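JamJ (Lyngbya majuscula, PDB 5DOZ) is an NADPH-binding enoyl reductase domain of a polyketide synthase, probably acting on acyl carrier protein-bound enoyl intermediates and linked to cyclopropane formation. Local coordinates at residues 100-105 with 118-123; 138-143 with 289-294. All blocks are in the same frame, centred on the assembly; numbering follows the deposited sequence.

Contact 1. Residues 100-105 with 118-123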
# COMPACT_ATOMS: atom_id res chain seq x y z
N VAL A 100 9.67 6.18 -14.53
CA VAL A 100 9.90 5.79 -13.14
C VAL A 100 8.59 5.62 -12.38
O VAL A 100 7.56 6.20 -12.75
CB VAL A 100 10.80 6.82 -12.40
CG1 VAL A 100 12.19 6.88 -13.03
CG2 VAL A 100 10.18 8.21 -12.38
N MET A 101 8.64 4.80 -11.35
CA MET A 101 7.60 4.76 -10.35
C MET A 101 8.07 5.58 -9.16
O MET A 101 9.25 5.55 -8.79
CB MET A 101 7.32 3.31 -9.92
CG MET A 101 6.80 2.43 -11.05
SD MET A 101 6.85 0.69 -10.62
CE MET A 101 8.59 0.35 -10.75
N VAL A 102 7.15 6.35 -8.57
CA VAL A 102 7.45 7.09 -7.36
C VAL A 102 6.89 6.31 -6.18
O VAL A 102 5.80 5.74 -6.28
CB VAL A 102 6.84 8.51 -7.36
CG1 VAL A 102 7.26 9.27 -6.11
CG2 VAL A 102 7.25 9.29 -8.61
N ILE A 103 7.64 6.27 -5.08
CA ILE A 103 7.19 5.61 -3.86
C ILE A 103 7.51 6.48 -2.65
O ILE A 103 8.66 6.88 -2.45
CB ILE A 103 7.84 4.22 -3.64
CG1 ILE A 103 8.04 3.47 -4.97
CG2 ILE A 103 7.02 3.38 -2.68
CD1 ILE A 103 9.47 3.47 -5.47
N GLY A 104 6.49 6.80 -1.87
CA GLY A 104 6.68 7.39 -0.55
C GLY A 104 6.75 8.90 -0.47
O GLY A 104 7.23 9.44 0.52
N CYS A 105 6.29 9.58 -1.52
CA CYS A 105 6.13 11.02 -1.50
C CYS A 105 4.80 11.36 -0.83
O CYS A 105 4.05 10.45 -0.47
CB CYS A 105 6.16 11.56 -2.93
SG CYS A 105 4.87 10.88 -3.98
N ASN A 118 16.10 8.61 -4.20
CA ASN A 118 15.90 7.40 -3.39
C ASN A 118 14.42 7.00 -3.32
O ASN A 118 14.08 5.89 -2.90
CB ASN A 118 16.46 7.59 -1.97
CG ASN A 118 17.99 7.57 -1.92
OD1 ASN A 118 18.65 6.70 -2.50
ND2 ASN A 118 18.57 8.53 -1.21
N ASN A 119 13.55 7.91 -3.74
CA ASN A 119 12.12 7.64 -3.82
C ASN A 119 11.67 7.15 -5.19
O ASN A 119 10.47 7.02 -5.46
CB ASN A 119 11.33 8.88 -3.37
CG ASN A 119 11.43 9.12 -1.88
OD1 ASN A 119 12.47 9.56 -1.38
ND2 ASN A 119 10.35 8.83 -1.16
N LEU A 120 12.63 6.85 -6.06
CA LEU A 120 12.34 6.44 -7.43
C LEU A 120 12.90 5.07 -7.77
O LEU A 120 14.01 4.72 -7.37
CB LEU A 120 12.91 7.46 -8.43
CG LEU A 120 12.52 8.94 -8.32
CD1 LEU A 120 13.32 9.74 -9.32
CD2 LEU A 120 11.03 9.14 -8.56
N VAL A 121 12.13 4.28 -8.51
CA VAL A 121 12.64 3.05 -9.09
C VAL A 121 12.30 3.02 -10.57
O VAL A 121 11.39 3.72 -11.02
CB VAL A 121 12.13 1.77 -8.36
CG1 VAL A 121 12.61 1.73 -6.92
CG2 VAL A 121 10.61 1.67 -8.42
N ALA A 122 13.04 2.22 -11.34
CA ALA A 122 12.80 2.08 -12.77
C ALA A 122 11.51 1.33 -13.02
O ALA A 122 11.22 0.33 -12.35
CB ALA A 122 13.97 1.36 -13.44
N LYS A 123 10.72 1.81 -13.98
CA LYS A 123 9.55 1.07 -14.44
C LYS A 123 10.01 -0.15 -15.24
O LYS A 123 10.91 -0.04 -16.08
CB LYS A 123 8.64 1.95 -15.30
CG LYS A 123 7.29 1.30 -15.62
CD LYS A 123 6.49 2.08 -16.65
CE LYS A 123 6.66 1.51 -18.06
NZ LYS A 123 7.98 1.82 -18.67

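Contact 2. Residues 138-143 with 289-294. With NDP (NADPH dihydro-nicotinamide-adenine-dinucleotide phosphate), chain E.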
# COMPACT_ATOMS: atom_id res chain seq x y z
N PRO A 138 1.42 -1.38 -2.74
CA PRO A 138 0.95 -2.73 -2.46
C PRO A 138 2.07 -3.77 -2.36
O PRO A 138 2.17 -4.47 -1.35
CB PRO A 138 0.03 -3.03 -3.66
CG PRO A 138 -0.44 -1.69 -4.10
CD PRO A 138 0.79 -0.84 -3.95
N PHE A 139 2.89 -3.87 -3.40
CA PHE A 139 3.94 -4.88 -3.45
C PHE A 139 5.11 -4.63 -2.50
O PHE A 139 5.63 -5.59 -1.92
CB PHE A 139 4.42 -5.11 -4.89
CG PHE A 139 3.55 -6.06 -5.66
CD1 PHE A 139 3.74 -7.44 -5.56
CD2 PHE A 139 2.52 -5.58 -6.47
CE1 PHE A 139 2.93 -8.32 -6.27
CE2 PHE A 139 1.72 -6.46 -7.18
CZ PHE A 139 1.92 -7.83 -7.08
N PHE A 140 5.53 -3.38 -2.34
CA PHE A 140 6.59 -3.05 -1.38
C PHE A 140 6.15 -3.28 0.07
O PHE A 140 6.96 -3.73 0.88
CB PHE A 140 7.11 -1.62 -1.56
CG PHE A 140 7.99 -1.43 -2.77
CD1 PHE A 140 7.56 -1.79 -4.04
CD2 PHE A 140 9.24 -0.85 -2.64
CE1 PHE A 140 8.37 -1.60 -5.15
CE2 PHE A 140 10.06 -0.65 -3.74
CZ PHE A 140 9.62 -1.02 -5.00
N THR A 141 4.89 -2.98 0.38
CA THR A 141 4.35 -3.26 1.72
C THR A 141 4.22 -4.77 1.93
O THR A 141 4.64 -5.29 2.97
CB THR A 141 2.98 -2.59 1.95
OG1 THR A 141 3.08 -1.18 1.69
CG2 THR A 141 2.48 -2.81 3.38
N ALA A 142 3.66 -5.46 0.95
CA ALA A 142 3.49 -6.91 1.01
C ALA A 142 4.83 -7.61 1.12
O ALA A 142 5.01 -8.50 1.96
CB ALA A 142 2.70 -7.42 -0.18
N TYR A 143 5.79 -7.20 0.29
CA TYR A 143 7.12 -7.79 0.32
C TYR A 143 7.79 -7.58 1.66
O TYR A 143 8.26 -8.55 2.28
CB TYR A 143 8.02 -7.28 -0.82
CG TYR A 143 9.38 -7.96 -0.82
CD1 TYR A 143 10.40 -7.54 0.05
CD2 TYR A 143 9.64 -9.04 -1.67
CE1 TYR A 143 11.64 -8.18 0.06
CE2 TYR A 143 10.88 -9.68 -1.66
CZ TYR A 143 11.88 -9.24 -0.79
OH TYR A 143 13.10 -9.87 -0.77
N TYR A 289 15.13 0.77 -2.94
CA TYR A 289 16.09 0.20 -3.88
C TYR A 289 16.24 -1.31 -3.68
O TYR A 289 16.13 -2.08 -4.63
CB TYR A 289 17.45 0.92 -3.76
CG TYR A 289 18.59 0.29 -4.54
CD1 TYR A 289 18.77 0.58 -5.89
CD2 TYR A 289 19.50 -0.57 -3.93
CE1 TYR A 289 19.82 0.02 -6.61
CE2 TYR A 289 20.55 -1.14 -4.64
CZ TYR A 289 20.70 -0.84 -5.98
OH TYR A 289 21.74 -1.40 -6.70
N GLN A 290 16.48 -1.73 -2.44
CA GLN A 290 16.69 -3.14 -2.15
C GLN A 290 15.47 -4.00 -2.48
O GLN A 290 15.60 -5.00 -3.19
CB GLN A 290 17.14 -3.36 -0.70
CG GLN A 290 18.64 -3.23 -0.50
CD GLN A 290 19.46 -4.28 -1.26
OE1 GLN A 290 18.98 -5.38 -1.55
NE2 GLN A 290 20.70 -3.94 -1.57
N ILE A 291 14.30 -3.62 -1.98
CA ILE A 291 13.06 -4.36 -2.26
C ILE A 291 12.86 -4.51 -3.76
O ILE A 291 12.59 -5.61 -4.25
CB ILE A 291 11.82 -3.72 -1.59
CG1 ILE A 291 11.89 -3.87 -0.07
CG2 ILE A 291 10.53 -4.33 -2.13
CD1 ILE A 291 10.79 -3.16 0.68
N TRP A 292 13.02 -3.41 -4.50
CA TRP A 292 12.78 -3.42 -5.94
C TRP A 292 13.74 -4.33 -6.69
O TRP A 292 13.33 -5.00 -7.64
CB TRP A 292 12.81 -2.00 -6.52
CG TRP A 292 12.41 -1.96 -7.96
CD1 TRP A 292 13.15 -1.50 -9.01
CD2 TRP A 292 11.18 -2.45 -8.51
NE1 TRP A 292 12.44 -1.64 -10.18
CE2 TRP A 292 11.23 -2.23 -9.90
CE3 TRP A 292 10.03 -3.05 -7.97
CZ2 TRP A 292 10.19 -2.58 -10.76
CZ3 TRP A 292 8.99 -3.39 -8.82
CH2 TRP A 292 9.07 -3.16 -10.20
N LYS A 293 15.00 -4.34 -6.27
CA LYS A 293 16.00 -5.27 -6.80
C LYS A 293 15.57 -6.72 -6.63
O LYS A 293 15.97 -7.59 -7.42
CB LYS A 293 17.34 -5.06 -6.09
CG LYS A 293 18.36 -4.25 -6.87
CD LYS A 293 19.76 -4.51 -6.34
CE LYS A 293 20.22 -5.93 -6.67
NZ LYS A 293 21.35 -6.37 -5.81
N LYS A 294 14.77 -6.99 -5.61
CA LYS A 294 14.31 -8.35 -5.32
C LYS A 294 12.95 -8.62 -5.96
O LYS A 294 12.41 -9.72 -5.82
CB LYS A 294 14.27 -8.60 -3.80
CG LYS A 294 15.51 -8.12 -3.05
CD LYS A 294 15.96 -9.11 -1.98
CE LYS A 294 16.88 -8.46 -0.96
NZ LYS A 294 16.12 -7.68 0.05
PA NDP E . -7.85 -0.61 0.34
O1A NDP E . -8.85 0.51 0.53
O2A NDP E . -7.52 -1.10 -1.04
O5B NDP E . -8.38 -1.90 1.15
C5B NDP E . -9.37 -1.81 2.16
C4B NDP E . -10.09 -3.15 2.19
O4B NDP E . -10.61 -3.37 3.51
C3B NDP E . -11.29 -3.20 1.24
O3B NDP E . -10.96 -3.78 -0.02
C2B NDP E . -12.25 -4.11 1.96
O2B NDP E . -12.08 -5.42 1.45
C1B NDP E . -11.81 -4.13 3.41
N9A NDP E . -12.83 -3.53 4.30
C8A NDP E . -13.52 -2.40 4.07
N7A NDP E . -14.36 -2.15 5.09
C5A NDP E . -14.21 -3.14 6.00
C6A NDP E . -14.79 -3.49 7.31
N6A NDP E . -15.73 -2.71 7.89
N1A NDP E . -14.35 -4.62 7.92
C2A NDP E . -13.41 -5.42 7.37
N3A NDP E . -12.85 -5.15 6.18
C4A NDP E . -13.20 -4.05 5.46
O3 NDP E . -6.51 -0.25 1.16
PN NDP E . -5.06 -0.91 0.96
O1N NDP E . -5.19 -2.35 0.56
O2N NDP E . -4.22 0.02 0.14
O5D NDP E . -4.47 -0.89 2.46
C5D NDP E . -5.13 -1.54 3.55
C4D NDP E . -4.73 -0.91 4.88
O4D NDP E . -3.30 -0.90 5.03
C3D NDP E . -5.16 0.53 5.00
O3D NDP E . -5.58 0.74 6.35
C2D NDP E . -3.91 1.33 4.70
O2D NDP E . -3.90 2.65 5.29
C1D NDP E . -2.82 0.43 5.25
N1N NDP E . -1.54 0.61 4.58
C2N NDP E . -0.44 0.71 5.34
C3N NDP E . 0.84 0.61 4.79
C7N NDP E . 2.03 0.48 5.71
O7N NDP E . 3.13 0.86 5.35
N7N NDP E . 1.85 -0.07 6.91
C4N NDP E . 1.03 0.77 3.30
C5N NDP E . -0.22 0.53 2.59
C6N NDP E . -1.46 0.55 3.23
P2B NDP E . -13.24 -6.52 1.58
O1X NDP E . -14.43 -5.90 0.88
O2X NDP E . -12.64 -7.69 0.87
O3X NDP E . -13.42 -6.72 3.06

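Contact 1. Residues 100-105 with 118-123
M101 and V121 face each other as a hydrogen-bonded pair of antiparallel strands. M101 N gives its hydrogen to V121 O at 3.0 Å. V121 N returns a nearly straight bond to M101 O, with 166° at the hydrogen. Their side chains project from the same side of the sheet. The M101 chain bends at chi3 (-74°), which brings its methyl CE back across the strand boundary to V121 CG2. M101 CE and V121 CG2 are 3.4 Å apart, a tight carbon contact. I103 meets the same methyl at about a right angle, with I103 CD1 3.6 Å from V121 CG2. W292 of helix 287-293 covers M101 and V121 on this side.

The other side of the sheet carries V102 and L120, a non-hydrogen-bonded pair. Their side chains lie alongside each other and point the same way, V102 CG2 against L120 CD2 at 3.8 Å. W94 and V39 pack on L120 there.

N119 fastens the end of the pairing with two groups. Its backbone O takes the hydrogen of I103 N. Its side-chain ND2 donates to I103 O at 2.9 Å, in the plane of that carbonyl, although the oxygen sits 22° out of the N119 amide plane. I103 is thus gripped at both its N and its O by one residue. The pairing of strand 99-103 with strand 120-122 belongs to the mixed sheet of the GroES-like domain, as in medium-chain dehydrogenases and reductases.

Contact 2. Residues 138-143 with 289-294
I291 reaches helix 136-149 between two aromatic rings, those of F140 and Y143. Its branch CG2 stands anti to the backbone N and lies over one face of the F140 ring. This is a CH-pi contact: I291 CG2 lies 4.0 Å from the F140 ring centroid, 20° off the normal. I291 CG2 also touches Y143 CD1 at 3.9 Å. The side chains of I291 and Y143 run past each other in opposite directions.

W292 comes next and meets the far end of the F140 ring. W292 CE3 lies 3.6 Å from F140 CE1, and W292 CB lies 3.7 Å from F140 CZ. The planes are 15° apart, but the rings meet rim to rim and neither lies over the other. With an alanine at F140, I291 CG2 is likely to lose the ring face it rests on, and a gap would probably open beside the W292 indole.

K294 closes the segment with its aliphatic chain. It crosses Y143 at about a right angle, and K294 CD comes within 3.2 Å of Y143 OH. Elsewhere on helix 136-149, T141 OG1 is 3.3 Å from NDP C4N and hydrogen-bonded to I137 O. The two helix segments cross at 93°. Helix 136-149 carries T141 to the nicotinamide of the NADPH pocket, and helix 287-293 packs behind it through aromatic and aliphatic side chains.

In the fold
Both contacts are mainly buried, but contact 2 reaches the surface at K294. Contact 1 joins neighbouring strands of the GroES-like part, close in sequence, and backbone hydrogen bonds dominate it. Contact 2 brings together two helical segments 146 residues apart and relies mainly on side-chain packing: rings, methyl groups and a lysine chain. They share no segment, yet they touch through W292. Its indole touches both strands of contact 1: W292 CZ2 is 3.3 Å from M101 CE, and W292 NE1 is 3.2 Å from A122 O. Helix 287-293 packs on both these strands and helix 136-149, whose T141 lines the NADPH pocket.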